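Local coordinates for haloacid delahogenase-like family hydrolase (Xanthomonas campestris pv. campestris, PDB 2PKE), which probably acts as a magnesium-dependent phosphatase of the haloacid dehalogenase-like hydrolase family, at residues T23-E28 / F139-K144. Numbering follows the deposited sequence.
Sequences TLWKSE and FHQEQK
Trp-25 and Ser-27 of the loop 23-28 face Lys-144, and Trp-25 also meets Gln-141, on residues 139-144 of helix 138-148. Trp-25 carries most of the loop's side of the contact. Its chi1 of 51° sets CG between the backbone N and carbonyl carbon, and the indole reaches toward the helix, where Lys-144 lies over one face and crosses it at about a right angle. The lysine's CB stands 4.2 Å from the centroid of the six-membered ring of Trp-25, an off-centre CH-pi contact, and is 3.7 Å from Trp-25 CZ2. Farther out, Lys-144 CD passes 3.6 Å from Trp-25 NE1. A broad aromatic surface thus suits the aliphatic part of a buried lysine. At the ring's edge, in its plane, Gln-141 OE1 approaches Trp-25 CZ2 at 3.9 Å, with amide and indole planes only 24° apart. The glutamine chain bends at chi2 (-66°), bringing the amide end nearer the loop than its base; an amide suits this place because its NH2 can donate to Asp-21 while its oxygen lies at the indole edge.

Two residues on, the small Ser-27 lets the lysine's end come close: its OG is 3.4 Å from Lys-144 NZ. Asp-21, one of the residues at the magnesium site, is the main polar partner: its OD1 accepts a hydrogen bond from Trp-25 NE1 and forms a salt bridge with Lys-144 NZ, while Gln-141 NE2 hydrogen-bonds to its OD2. Held at both carboxylate oxygens, the side chain of Asp-21 is probably restrained in its rotation.

The contact belongs to the active-site end of the Rossmann-like HAD fold. The loop follows strand 15-18 and leads into helix 28-42, while helix 138-148 follows the adjacent parallel strand 129-135; Trp-25 also packs on Leu-132 of that strand.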
ATOM      1  N   THR A  23      15.773   6.530  -8.951  1.00 20.46           N
ATOM      2  CA  THR A  23      15.635   7.916  -9.396  1.00 20.24           C
ATOM      3  C   THR A  23      16.139   8.859  -8.253  1.00 17.95           C
ATOM      4  O   THR A  23      17.080   9.650  -8.450  1.00 19.64           O
ATOM      5  CB  THR A  23      14.181   8.289  -9.793  1.00 21.17           C
ATOM      6  OG1 THR A  23      13.766   7.513 -10.924  1.00 20.80           O
ATOM      7  CG2 THR A  23      14.097   9.786 -10.110  1.00 23.24           C
ATOM      8  N   LEU A  24      15.503   8.768  -7.080  1.00 20.38           N
ATOM      9  CA  LEU A  24      15.942   9.508  -5.888  1.00 20.72           C
ATOM     10  C   LEU A  24      16.963   8.734  -5.029  1.00 19.94           C
ATOM     11  O   LEU A  24      17.798   9.343  -4.376  1.00 22.45           O
ATOM     12  CB  LEU A  24      14.746   9.913  -5.013  1.00 19.56           C
ATOM     13  CG  LEU A  24      13.614  10.712  -5.671  1.00 22.38           C
ATOM     14  CD1 LEU A  24      12.480  10.818  -4.675  1.00 23.48           C
ATOM     15  CD2 LEU A  24      14.106  12.066  -6.100  1.00 19.22           C
ATOM     16  N   TRP A  25      16.859   7.411  -4.998  1.00 20.98           N
ATOM     17  CA  TRP A  25      17.751   6.606  -4.153  1.00 20.89           C
ATOM     18  C   TRP A  25      18.049   5.317  -4.893  1.00 22.30           C
ATOM     19  O   TRP A  25      17.345   4.960  -5.827  1.00 23.39           O
ATOM     20  CB  TRP A  25      17.101   6.321  -2.750  1.00 20.95           C
ATOM     21  CG  TRP A  25      15.713   5.774  -2.815  1.00 19.91           C
ATOM     22  CD1 TRP A  25      15.359   4.534  -3.259  1.00 22.81           C
ATOM     23  CD2 TRP A  25      14.495   6.446  -2.488  1.00 24.43           C
ATOM     24  NE1 TRP A  25      14.010   4.380  -3.213  1.00 25.48           N
ATOM     25  CE2 TRP A  25      13.442   5.531  -2.731  1.00 24.23           C
ATOM     26  CE3 TRP A  25      14.187   7.719  -1.977  1.00 23.85           C
ATOM     27  CZ2 TRP A  25      12.100   5.848  -2.521  1.00 21.64           C
ATOM     28  CZ3 TRP A  25      12.862   8.024  -1.750  1.00 22.74           C
ATOM     29  CH2 TRP A  25      11.828   7.115  -2.045  1.00 21.26           C
ATOM     30  N   LYS A  26      19.063   4.598  -4.437  1.00 24.26           N
ATOM     31  CA  LYS A  26      19.443   3.300  -5.010  1.00 28.57           C
ATOM     32  C   LYS A  26      18.490   2.209  -4.523  1.00 27.88           C
ATOM     33  O   LYS A  26      18.106   2.190  -3.353  1.00 30.59           O
ATOM     34  CB  LYS A  26      20.886   2.966  -4.660  1.00 28.23           C
ATOM     35  CG  LYS A  26      21.837   4.059  -5.102  1.00 31.84           C
ATOM     36  CD  LYS A  26      23.279   3.640  -5.002  1.00 37.18           C
ATOM     37  CE  LYS A  26      24.215   4.855  -5.147  1.00 46.39           C
ATOM     38  N   SER A  27      18.092   1.338  -5.438  1.00 25.71           N
ATOM     39  CA  SER A  27      17.149   0.256  -5.139  1.00 28.10           C
ATOM     40  C   SER A  27      17.523  -1.012  -5.865  1.00 24.51           C
ATOM     41  O   SER A  27      17.595  -2.069  -5.286  1.00 24.25           O
ATOM     42  CB  SER A  27      15.745   0.634  -5.568  1.00 26.15           C
ATOM     43  OG  SER A  27      14.855  -0.433  -5.382  1.00 24.77           O
ATOM     44  N   GLU A  28      17.744  -0.872  -7.153  1.00 27.02           N
ATOM     45  CA  GLU A  28      18.034  -2.004  -7.991  1.00 27.39           C
ATOM     46  C   GLU A  28      19.278  -2.758  -7.515  1.00 24.40           C
ATOM     47  O   GLU A  28      19.330  -3.961  -7.610  1.00 22.23           O
ATOM     48  CB  GLU A  28      18.227  -1.559  -9.442  1.00 29.23           C
ATOM     49  CG  GLU A  28      18.218  -2.722 -10.402  1.00 29.55           C
ATOM     50  CD  GLU A  28      16.879  -3.499 -10.401  1.00 43.79           C
ATOM     51  OE1 GLU A  28      15.793  -2.892 -10.154  1.00 49.24           O
ATOM     52  OE2 GLU A  28      16.914  -4.728 -10.669  1.00 50.60           O
ATOM     53  N   PHE A 139       3.773   0.486   2.480  1.00 22.66           N
ATOM     54  CA  PHE A 139       4.572   0.548   3.706  1.00 22.83           C
ATOM     55  C   PHE A 139       6.075   0.648   3.417  1.00 20.41           C
ATOM     56  O   PHE A 139       6.762   1.443   4.037  1.00 23.72           O
ATOM     57  CB  PHE A 139       4.299  -0.654   4.596  1.00 23.05           C
ATOM     58  CG  PHE A 139       5.076  -0.627   5.882  1.00 29.91           C
ATOM     59  CD1 PHE A 139       4.657   0.165   6.934  1.00 38.00           C
ATOM     60  CD2 PHE A 139       6.243  -1.376   6.026  1.00 30.59           C
ATOM     61  CE1 PHE A 139       5.371   0.211   8.109  1.00 39.80           C
ATOM     62  CE2 PHE A 139       6.992  -1.302   7.184  1.00 28.74           C
ATOM     63  CZ  PHE A 139       6.545  -0.520   8.238  1.00 28.95           C
ATOM     64  N   HIS A 140       6.593  -0.169   2.505  1.00 18.29           N
ATOM     65  CA  HIS A 140       8.007  -0.115   2.197  1.00 22.28           C
ATOM     66  C   HIS A 140       8.417   1.212   1.544  1.00 22.02           C
ATOM     67  O   HIS A 140       9.451   1.788   1.904  1.00 22.37           O
ATOM     68  CB  HIS A 140       8.390  -1.303   1.349  1.00 18.13           C
ATOM     69  CG  HIS A 140       9.868  -1.495   1.206  1.00 24.72           C
ATOM     70  ND1 HIS A 140      10.414  -2.323   0.250  1.00 23.88           N
ATOM     71  CD2 HIS A 140      10.910  -1.006   1.919  1.00 22.66           C
ATOM     72  CE1 HIS A 140      11.728  -2.314   0.363  1.00 26.22           C
ATOM     73  NE2 HIS A 140      12.055  -1.534   1.380  1.00 19.86           N
ATOM     74  N   GLN A 141       7.624   1.686   0.595  1.00 20.55           N
ATOM     75  CA  GLN A 141       7.890   2.995  -0.069  1.00 20.47           C
ATOM     76  C   GLN A 141       7.825   4.150   0.938  1.00 21.57           C
ATOM     77  O   GLN A 141       8.670   5.051   0.941  1.00 18.49           O
ATOM     78  CB  GLN A 141       6.938   3.235  -1.271  1.00 22.60           C
ATOM     79  CG  GLN A 141       7.135   2.249  -2.422  1.00 24.67           C
ATOM     80  CD  GLN A 141       8.455   2.425  -3.069  1.00 28.86           C
ATOM     81  OE1 GLN A 141       8.995   3.526  -3.078  1.00 27.12           O
ATOM     82  NE2 GLN A 141       8.991   1.351  -3.642  1.00 22.00           N
ATOM     83  N   GLU A 142       6.866   4.089   1.859  1.00 22.99           N
ATOM     84  CA  GLU A 142       6.799   5.103   2.912  1.00 22.82           C
ATOM     85  C   GLU A 142       8.041   5.083   3.806  1.00 23.11           C
ATOM     86  O   GLU A 142       8.590   6.121   4.162  1.00 20.17           O
ATOM     87  CB  GLU A 142       5.566   4.898   3.749  1.00 25.15           C
ATOM     88  CG  GLU A 142       4.324   5.486   3.128  1.00 26.22           C
ATOM     89  CD  GLU A 142       3.124   5.248   4.023  1.00 31.67           C
ATOM     90  OE1 GLU A 142       3.254   4.481   4.997  1.00 35.49           O
ATOM     91  OE2 GLU A 142       2.059   5.809   3.739  1.00 39.70           O
ATOM     92  N   GLN A 143       8.523   3.882   4.122  1.00 22.71           N
ATOM     93  CA  GLN A 143       9.724   3.754   4.929  1.00 25.08           C
ATOM     94  C   GLN A 143      10.973   4.232   4.173  1.00 22.21           C
ATOM     95  O   GLN A 143      11.851   4.850   4.771  1.00 20.03           O
ATOM     96  CB  GLN A 143       9.853   2.347   5.503  1.00 23.41           C
ATOM     97  CG  GLN A 143       8.878   2.043   6.698  1.00 37.23           C
ATOM     98  CD  GLN A 143       8.725   3.198   7.741  1.00 48.25           C
ATOM     99  OE1 GLN A 143       7.609   3.535   8.145  1.00 53.73           O
ATOM    100  NE2 GLN A 143       9.842   3.805   8.153  1.00 47.52           N
ATOM    101  N   LYS A 144      11.037   4.018   2.871  1.00 20.62           N
ATOM    102  CA  LYS A 144      12.181   4.447   2.068  1.00 22.12           C
ATOM    103  C   LYS A 144      12.272   5.968   2.052  1.00 22.29           C
ATOM    104  O   LYS A 144      13.339   6.496   2.314  1.00 20.04           O
ATOM    105  CB  LYS A 144      12.158   3.875   0.647  1.00 22.40           C
ATOM    106  CG  LYS A 144      12.325   2.314   0.533  1.00 20.09           C
ATOM    107  CD  LYS A 144      12.752   1.923  -0.903  1.00 24.82           C
ATOM    108  CE  LYS A 144      12.152   0.671  -1.478  1.00 29.17           C
ATOM    109  NZ  LYS A 144      13.032   0.050  -2.575  1.00 29.98           N
TER